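Local coordinates for protein putative Zn-dependent exopeptidase (Bacteroides vulgatus ATCC 8482, PDB 3GUX) that is probably a zinc-dependent exopeptidase of peptidase family M28, an aminopeptidase expected to remove residues from the amino-terminal end of peptides, at residues 209-214 with 241-246; 228-233 with 266-271. All blocks are in the same frame, centred on the assembly; numbering follows the deposited sequence.

Contact 1. Residues 209-214 with 241-246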
loop_
_atom_site.group_PDB
_atom_site.type_symbol
_atom_site.label_atom_id
_atom_site.label_comp_id
_atom_site.label_asym_id
_atom_site.label_seq_id
_atom_site.Cartn_x
_atom_site.Cartn_y
_atom_site.Cartn_z
ATOM N N ASP A 209 -17.990 -0.559 -7.035
ATOM C CA ASP A 209 -17.793 -1.242 -8.327
ATOM C C ASP A 209 -16.456 -0.898 -9.020
ATOM O O ASP A 209 -16.389 -0.842 -10.239
ATOM C CB ASP A 209 -18.981 -0.962 -9.266
ATOM C CG ASP A 209 -20.303 -1.379 -8.665
ATOM O OD1 ASP A 209 -20.379 -2.515 -8.166
ATOM O OD2 ASP A 209 -21.266 -0.586 -8.716
ATOM N N ALA A 210 -15.402 -0.705 -8.232
ATOM C CA ALA A 210 -14.090 -0.407 -8.770
ATOM C C ALA A 210 -13.658 -1.586 -9.625
ATOM O O ALA A 210 -14.135 -2.705 -9.445
ATOM C CB ALA A 210 -13.089 -0.162 -7.659
ATOM N N THR A 211 -12.804 -1.300 -10.601
ATOM C CA THR A 211 -12.268 -2.319 -11.482
ATOM C C THR A 211 -10.763 -2.108 -11.580
ATOM O O THR A 211 -10.289 -1.059 -12.019
ATOM C CB THR A 211 -12.966 -2.341 -12.860
ATOM O OG1 THR A 211 -12.926 -1.037 -13.436
ATOM C CG2 THR A 211 -14.432 -2.816 -12.698
ATOM N N PHE A 212 -10.035 -3.110 -11.084
ATOM C CA PHE A 212 -8.587 -3.125 -11.071
ATOM C C PHE A 212 -8.127 -3.933 -12.276
ATOM O O PHE A 212 -8.313 -5.138 -12.349
ATOM C CB PHE A 212 -8.078 -3.692 -9.750
ATOM C CG PHE A 212 -8.784 -3.101 -8.563
ATOM C CD1 PHE A 212 -8.617 -1.762 -8.256
ATOM C CD2 PHE A 212 -9.649 -3.878 -7.790
ATOM C CE1 PHE A 212 -9.303 -1.182 -7.187
ATOM C CE2 PHE A 212 -10.347 -3.319 -6.730
ATOM C CZ PHE A 212 -10.168 -1.976 -6.420
ATOM N N TYR A 213 -7.603 -3.220 -13.258
ATOM C CA TYR A 213 -7.116 -3.819 -14.479
ATOM C C TYR A 213 -5.632 -4.128 -14.329
ATOM O O TYR A 213 -4.993 -3.645 -13.371
ATOM C CB TYR A 213 -7.360 -2.858 -15.659
ATOM C CG TYR A 213 -8.749 -2.938 -16.237
ATOM C CD1 TYR A 213 -9.840 -2.506 -15.517
ATOM C CD2 TYR A 213 -8.968 -3.456 -17.517
ATOM C CE1 TYR A 213 -11.106 -2.588 -16.031
ATOM C CE2 TYR A 213 -10.246 -3.532 -18.043
ATOM C CZ TYR A 213 -11.309 -3.092 -17.277
ATOM O OH TYR A 213 -12.596 -3.153 -17.739
ATOM N N TYR A 214 -5.083 -4.928 -15.257
ATOM C CA TYR A 214 -3.639 -5.130 -15.277
ATOM C C TYR A 214 -3.065 -3.771 -15.622
ATOM O O TYR A 214 -3.281 -3.266 -16.728
ATOM C CB TYR A 214 -3.166 -6.153 -16.302
ATOM C CG TYR A 214 -3.547 -7.596 -16.065
ATOM C CD1 TYR A 214 -3.562 -8.154 -14.789
ATOM C CD2 TYR A 214 -3.775 -8.429 -17.142
ATOM C CE1 TYR A 214 -3.891 -9.480 -14.599
ATOM C CE2 TYR A 214 -4.073 -9.749 -16.964
ATOM C CZ TYR A 214 -4.135 -10.273 -15.697
ATOM O OH TYR A 214 -4.432 -11.599 -15.544
ATOM N N TYR A 241 -14.136 -7.359 -9.617
ATOM C CA TYR A 241 -13.237 -6.285 -9.256
ATOM C C TYR A 241 -11.885 -6.380 -9.934
ATOM O O TYR A 241 -11.353 -5.364 -10.311
ATOM C CB TYR A 241 -13.037 -6.257 -7.749
ATOM C CG TYR A 241 -14.297 -5.959 -6.990
ATOM C CD1 TYR A 241 -14.737 -4.639 -6.844
ATOM C CD2 TYR A 241 -15.046 -6.977 -6.428
ATOM C CE1 TYR A 241 -15.883 -4.334 -6.155
ATOM C CE2 TYR A 241 -16.220 -6.689 -5.734
ATOM C CZ TYR A 241 -16.619 -5.360 -5.587
ATOM O OH TYR A 241 -17.768 -5.054 -4.885
ATOM N N PHE A 242 -11.367 -7.603 -10.126
ATOM C CA PHE A 242 -10.039 -7.804 -10.709
ATOM C C PHE A 242 -10.151 -8.294 -12.144
ATOM O O PHE A 242 -10.154 -9.507 -12.400
ATOM C CB PHE A 242 -9.235 -8.772 -9.845
ATOM C CG PHE A 242 -8.842 -8.198 -8.516
ATOM C CD1 PHE A 242 -9.737 -8.163 -7.466
ATOM C CD2 PHE A 242 -7.578 -7.657 -8.326
ATOM C CE1 PHE A 242 -9.370 -7.604 -6.256
ATOM C CE2 PHE A 242 -7.206 -7.111 -7.116
ATOM C CZ PHE A 242 -8.109 -7.086 -6.080
ATOM N N VAL A 243 -10.236 -7.327 -13.062
ATOM C CA VAL A 243 -10.388 -7.579 -14.493
ATOM C C VAL A 243 -9.043 -7.963 -15.105
ATOM O O VAL A 243 -8.099 -7.143 -15.105
ATOM C CB VAL A 243 -10.971 -6.347 -15.241
ATOM C CG1 VAL A 243 -11.121 -6.642 -16.728
ATOM C CG2 VAL A 243 -12.311 -5.944 -14.647
ATOM N N LYS A 244 -8.950 -9.186 -15.645
ATOM C CA LYS A 244 -7.702 -9.665 -16.224
ATOM C C LYS A 244 -7.564 -9.129 -17.627
ATOM O O LYS A 244 -7.631 -9.886 -18.597
ATOM C CB LYS A 244 -7.657 -11.181 -16.258
ATOM C CG LYS A 244 -7.777 -11.858 -14.934
ATOM C CD LYS A 244 -7.632 -13.321 -15.131
ATOM C CE LYS A 244 -7.739 -14.069 -13.857
ATOM N NZ LYS A 244 -7.825 -15.529 -14.160
ATOM N N GLU A 245 -7.386 -7.827 -17.748
ATOM C CA GLU A 245 -7.234 -7.160 -19.036
ATOM C C GLU A 245 -6.270 -6.020 -18.830
ATOM O O GLU A 245 -6.220 -5.451 -17.736
ATOM C CB GLU A 245 -8.574 -6.621 -19.558
ATOM C CG GLU A 245 -9.660 -7.709 -19.797
ATOM C CD GLU A 245 -11.000 -7.166 -20.289
ATOM O OE1 GLU A 245 -11.078 -5.976 -20.666
ATOM O OE2 GLU A 245 -11.984 -7.945 -20.285
ATOM N N ASP A 246 -5.505 -5.684 -19.865
ATOM C CA ASP A 246 -4.568 -4.571 -19.789
ATOM C C ASP A 246 -5.372 -3.292 -19.654
ATOM O O ASP A 246 -6.260 -3.039 -20.444
ATOM C CB ASP A 246 -3.679 -4.493 -21.039
ATOM C CG ASP A 246 -2.741 -5.702 -21.190
ATOM O OD1 ASP A 246 -2.405 -6.343 -20.172
ATOM O OD2 ASP A 246 -2.328 -6.009 -22.332
HETATM O O HOH W 1 -18.566 -2.686 -4.812
#

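Contact 2. Residues 228-233 with 266-271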
loop_
_atom_site.group_PDB
_atom_site.type_symbol
_atom_site.label_atom_id
_atom_site.label_comp_id
_atom_site.label_asym_id
_atom_site.label_seq_id
_atom_site.Cartn_x
_atom_site.Cartn_y
_atom_site.Cartn_z
ATOM N N LYS A 228 -0.852 -13.614 -10.459
ATOM C CA LYS A 228 -1.078 -14.413 -9.253
ATOM C C LYS A 228 -2.173 -13.811 -8.393
ATOM O O LYS A 228 -3.060 -14.506 -7.900
ATOM C CB LYS A 228 0.220 -14.476 -8.447
ATOM C CG LYS A 228 0.201 -15.386 -7.232
ATOM C CD LYS A 228 1.339 -15.077 -6.262
ATOM C CE LYS A 228 2.708 -15.241 -6.883
ATOM N NZ LYS A 228 3.775 -15.057 -5.867
ATOM N N ILE A 229 -2.066 -12.506 -8.180
ATOM C CA ILE A 229 -3.002 -11.742 -7.396
ATOM C C ILE A 229 -4.397 -11.749 -8.056
ATOM O O ILE A 229 -5.409 -11.986 -7.390
ATOM C CB ILE A 229 -2.462 -10.283 -7.185
ATOM C CG1 ILE A 229 -1.203 -10.304 -6.292
ATOM C CG2 ILE A 229 -3.538 -9.390 -6.600
ATOM C CD1 ILE A 229 -0.313 -8.978 -6.324
ATOM N N TRP A 230 -4.444 -11.538 -9.370
ATOM C CA TRP A 230 -5.723 -11.534 -10.085
ATOM C C TRP A 230 -6.336 -12.933 -10.092
ATOM O O TRP A 230 -7.552 -13.061 -10.009
ATOM C CB TRP A 230 -5.580 -10.992 -11.506
ATOM C CG TRP A 230 -5.808 -9.508 -11.669
ATOM C CD1 TRP A 230 -6.721 -8.913 -12.500
ATOM C CD2 TRP A 230 -5.118 -8.427 -11.008
ATOM N NE1 TRP A 230 -6.629 -7.553 -12.417
ATOM C CE2 TRP A 230 -5.661 -7.227 -11.504
ATOM C CE3 TRP A 230 -4.107 -8.361 -10.040
ATOM C CZ2 TRP A 230 -5.244 -5.972 -11.050
ATOM C CZ3 TRP A 230 -3.679 -7.120 -9.611
ATOM C CH2 TRP A 230 -4.242 -5.946 -10.121
ATOM N N LYS A 231 -5.483 -13.960 -10.161
ATOM C CA LYS A 231 -5.882 -15.363 -10.058
ATOM C C LYS A 231 -6.598 -15.625 -8.756
ATOM O O LYS A 231 -7.676 -16.202 -8.741
ATOM C CB LYS A 231 -4.655 -16.312 -10.152
ATOM C CG LYS A 231 -4.952 -17.802 -10.153
ATOM C CD LYS A 231 -3.642 -18.656 -10.223
ATOM C CE LYS A 231 -3.960 -20.156 -9.987
ATOM N NZ LYS A 231 -2.740 -20.939 -9.719
ATOM N N LYS A 232 -6.003 -15.177 -7.657
ATOM C CA LYS A 232 -6.586 -15.413 -6.337
ATOM C C LYS A 232 -7.919 -14.715 -6.174
ATOM O O LYS A 232 -8.854 -15.282 -5.616
ATOM C CB LYS A 232 -5.624 -14.982 -5.229
ATOM C CG LYS A 232 -6.141 -15.267 -3.790
ATOM C CD LYS A 232 -6.331 -16.723 -3.471
ATOM C CE LYS A 232 -5.033 -17.487 -3.335
ATOM N NZ LYS A 232 -5.371 -18.884 -2.906
ATOM N N ALA A 233 -8.013 -13.506 -6.683
ATOM C CA ALA A 233 -9.227 -12.724 -6.600
ATOM C C ALA A 233 -10.390 -13.488 -7.250
ATOM O O ALA A 233 -11.485 -13.594 -6.678
ATOM C CB ALA A 233 -9.015 -11.389 -7.254
ATOM N N VAL A 266 3.480 -4.509 -7.875
ATOM C CA VAL A 266 2.190 -4.495 -8.549
ATOM C C VAL A 266 1.316 -3.377 -8.026
ATOM O O VAL A 266 1.075 -3.293 -6.827
ATOM C CB VAL A 266 1.441 -5.876 -8.360
ATOM C CG1 VAL A 266 0.135 -5.887 -9.082
ATOM C CG2 VAL A 266 2.296 -7.058 -8.860
ATOM N N ASP A 267 0.811 -2.537 -8.921
ATOM C CA ASP A 267 -0.135 -1.503 -8.543
ATOM C C ASP A 267 -1.588 -2.012 -8.708
ATOM O O ASP A 267 -1.984 -2.401 -9.821
ATOM C CB ASP A 267 0.114 -0.248 -9.390
ATOM C CG ASP A 267 -0.563 0.999 -8.839
ATOM O OD1 ASP A 267 -1.183 0.965 -7.730
ATOM O OD2 ASP A 267 -0.471 2.040 -9.525
ATOM N N ILE A 268 -2.347 -2.062 -7.599
ATOM C CA ILE A 268 -3.778 -2.379 -7.597
ATOM C C ILE A 268 -4.414 -0.997 -7.517
ATOM O O ILE A 268 -4.387 -0.390 -6.447
ATOM C CB ILE A 268 -4.225 -3.272 -6.400
ATOM C CG1 ILE A 268 -3.385 -4.571 -6.356
ATOM C CG2 ILE A 268 -5.737 -3.523 -6.456
ATOM C CD1 ILE A 268 -3.754 -5.533 -5.159
ATOM N N ILE A 269 -4.943 -0.520 -8.649
ATOM C CA ILE A 269 -5.423 0.847 -8.821
ATOM C C ILE A 269 -6.698 0.863 -9.666
ATOM O O ILE A 269 -6.784 0.188 -10.677
ATOM C CB ILE A 269 -4.320 1.764 -9.439
ATOM C CG1 ILE A 269 -4.779 3.240 -9.545
ATOM C CG2 ILE A 269 -3.810 1.190 -10.786
ATOM C CD1 ILE A 269 -3.630 4.259 -9.851
ATOM N N ASN A 270 -7.724 1.586 -9.200
ATOM C CA ASN A 270 -8.950 1.679 -9.953
ATOM C C ASN A 270 -8.734 2.343 -11.327
ATOM O O ASN A 270 -8.062 3.376 -11.412
ATOM C CB ASN A 270 -10.025 2.430 -9.155
ATOM C CG ASN A 270 -11.341 2.465 -9.886
ATOM O OD1 ASN A 270 -11.810 1.446 -10.417
ATOM N ND2 ASN A 270 -11.934 3.639 -9.951
ATOM N N TYR A 271 -9.285 1.729 -12.378
ATOM C CA TYR A 271 -9.246 2.188 -13.751
ATOM C C TYR A 271 -10.677 2.201 -14.316
ATOM O O TYR A 271 -11.373 1.145 -14.307
ATOM C CB TYR A 271 -8.362 1.243 -14.581
ATOM C CG TYR A 271 -8.328 1.579 -16.034
ATOM C CD1 TYR A 271 -7.631 2.697 -16.486
ATOM C CD2 TYR A 271 -8.974 0.769 -16.979
ATOM C CE1 TYR A 271 -7.590 3.022 -17.840
ATOM C CE2 TYR A 271 -8.934 1.087 -18.330
ATOM C CZ TYR A 271 -8.235 2.218 -18.750
ATOM O OH TYR A 271 -8.184 2.552 -20.080
#

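Contact 1. Residues 209-214 with 241-246
Tyr213 lies alongside Val243, one face of its ring resting on the valine. Followed outward, its CB and then CD2 pass the carbonyl of Glu245, with CD2 3.4 Å from Glu245 O. Over the ring centre sits Val243 CB, 3.8 Å from the centroid and almost on the ring normal. CE1 meets Val243 CG2, CE2 lies 3.5 Å from Val243 CG1, and the hydroxyl end still grazes both methyls. With CG anti to the carbonyl carbon (chi1 -83°), the ring lies beside Val243, whose branched CB and two methyls suit a flat aromatic face. Shrinking Tyr213 to an alanine would probably uncover both Val243 methyls and leave a gap beside Glu245.

Phe212 and Phe242 share one face of the pair, the edge of the Phe212 ring directed at the face of Phe242, centroids 5.2 Å apart; Tyr214 lays its ring over Lys244 CA. Phe212 N gives Tyr241 O a nearly straight 2.7 Å bond. Lys244 centres an inverse gamma turn, beyond which Tyr214 N bonds to Glu245 O at 2.8 Å rather than to the more distant Val243 O. One water links Tyr241 OH to Asp209 N.

This short, weakly bonded parallel strand pair stands apart from the six-stranded sheet. Helix 223-236 touches Phe242, Lys244 and Tyr214, helix 296-311 packs on Tyr241 and Phe212, and strand 265-269 meets both phenylalanines through Ile268.

Contact 2. Residues 228-233 with 266-271
Ile229 of the helix and Val266 of the strand meet tip to tip, with Ile229 CD1 4.1 Å from Val266 CB and about as near to CG2. The other branch of the same isoleucine serves a second partner, its CG2 lying 4.1 Å from Ile268 CD1. Beside it, Trp230 slides past the two strand residues in the opposite direction. The far rim of its six-membered ring does the touching: CZ3 comes within 4.0 Å of Val266 CG1, while CH2 lies 4.1 Å from Ile268 CG1. At Val266, CG1 stands anti to the backbone N (chi1 -178°), and this methyl meets both the tryptophan and the isoleucine. All of this is apolar contact with no hydrogen bond across it. Beta-branched residues suit the extended backbone of a strand, and their methyls offer an apolar surface to the indole.

In the next shell, the indole is held at NE1, which donates to Phe212 O and, weakly, to Val243 O, so a buried N-H is satisfied while the hydrocarbon rim remains against the strand. Phe242 meets the indole edge-to-face, and Tyr214 also packs against it. Within the helix, Ala233 N bonds to Ile229 O at 3.1 Å, holding the turn that carries both large residues.

Further out, the strand is bonded through Val266 and Ile268 to the parallel strand 198-203, of which Ile200 touches both Ile229 and Ile268. Strand 265-269 is the outermost strand on its side of the six-stranded mixed sheet. Helix 223-236 thus packs near this edge of the sheet, an alpha/beta arrangement consistent with the phosphorylase/hydrolase-like fold; the axes of helix segment 228-233 and strand segment 266-269 approach to 11.1 Å, and Val309 of helix 296-311 touches Ile229.

Overall arrangement
Contacts 1 and 2 adjoin, their centres about 7 Å apart, and their segments alternate along the chain: helix 223-236 leads from one strand of contact 1 toward the other, and strand 265-269 follows. Two probable hydrogen bonds of 2.9 Å join them, Trp230 NE1 to Phe212 O and Thr211 N to Asn270 OD1. The small parallel pair 209-214 with 241-246 is thereby tied both to the helix and to the loop at Asn270 that follows strand 265-269, one of the two edge strands of the sheet. Contact 2 is buried, its centre about 12 Å from the chain centre, whereas contact 1 is partly buried, with its centre at about 17 Å. Both read as structural packing within the M28 peptidase fold.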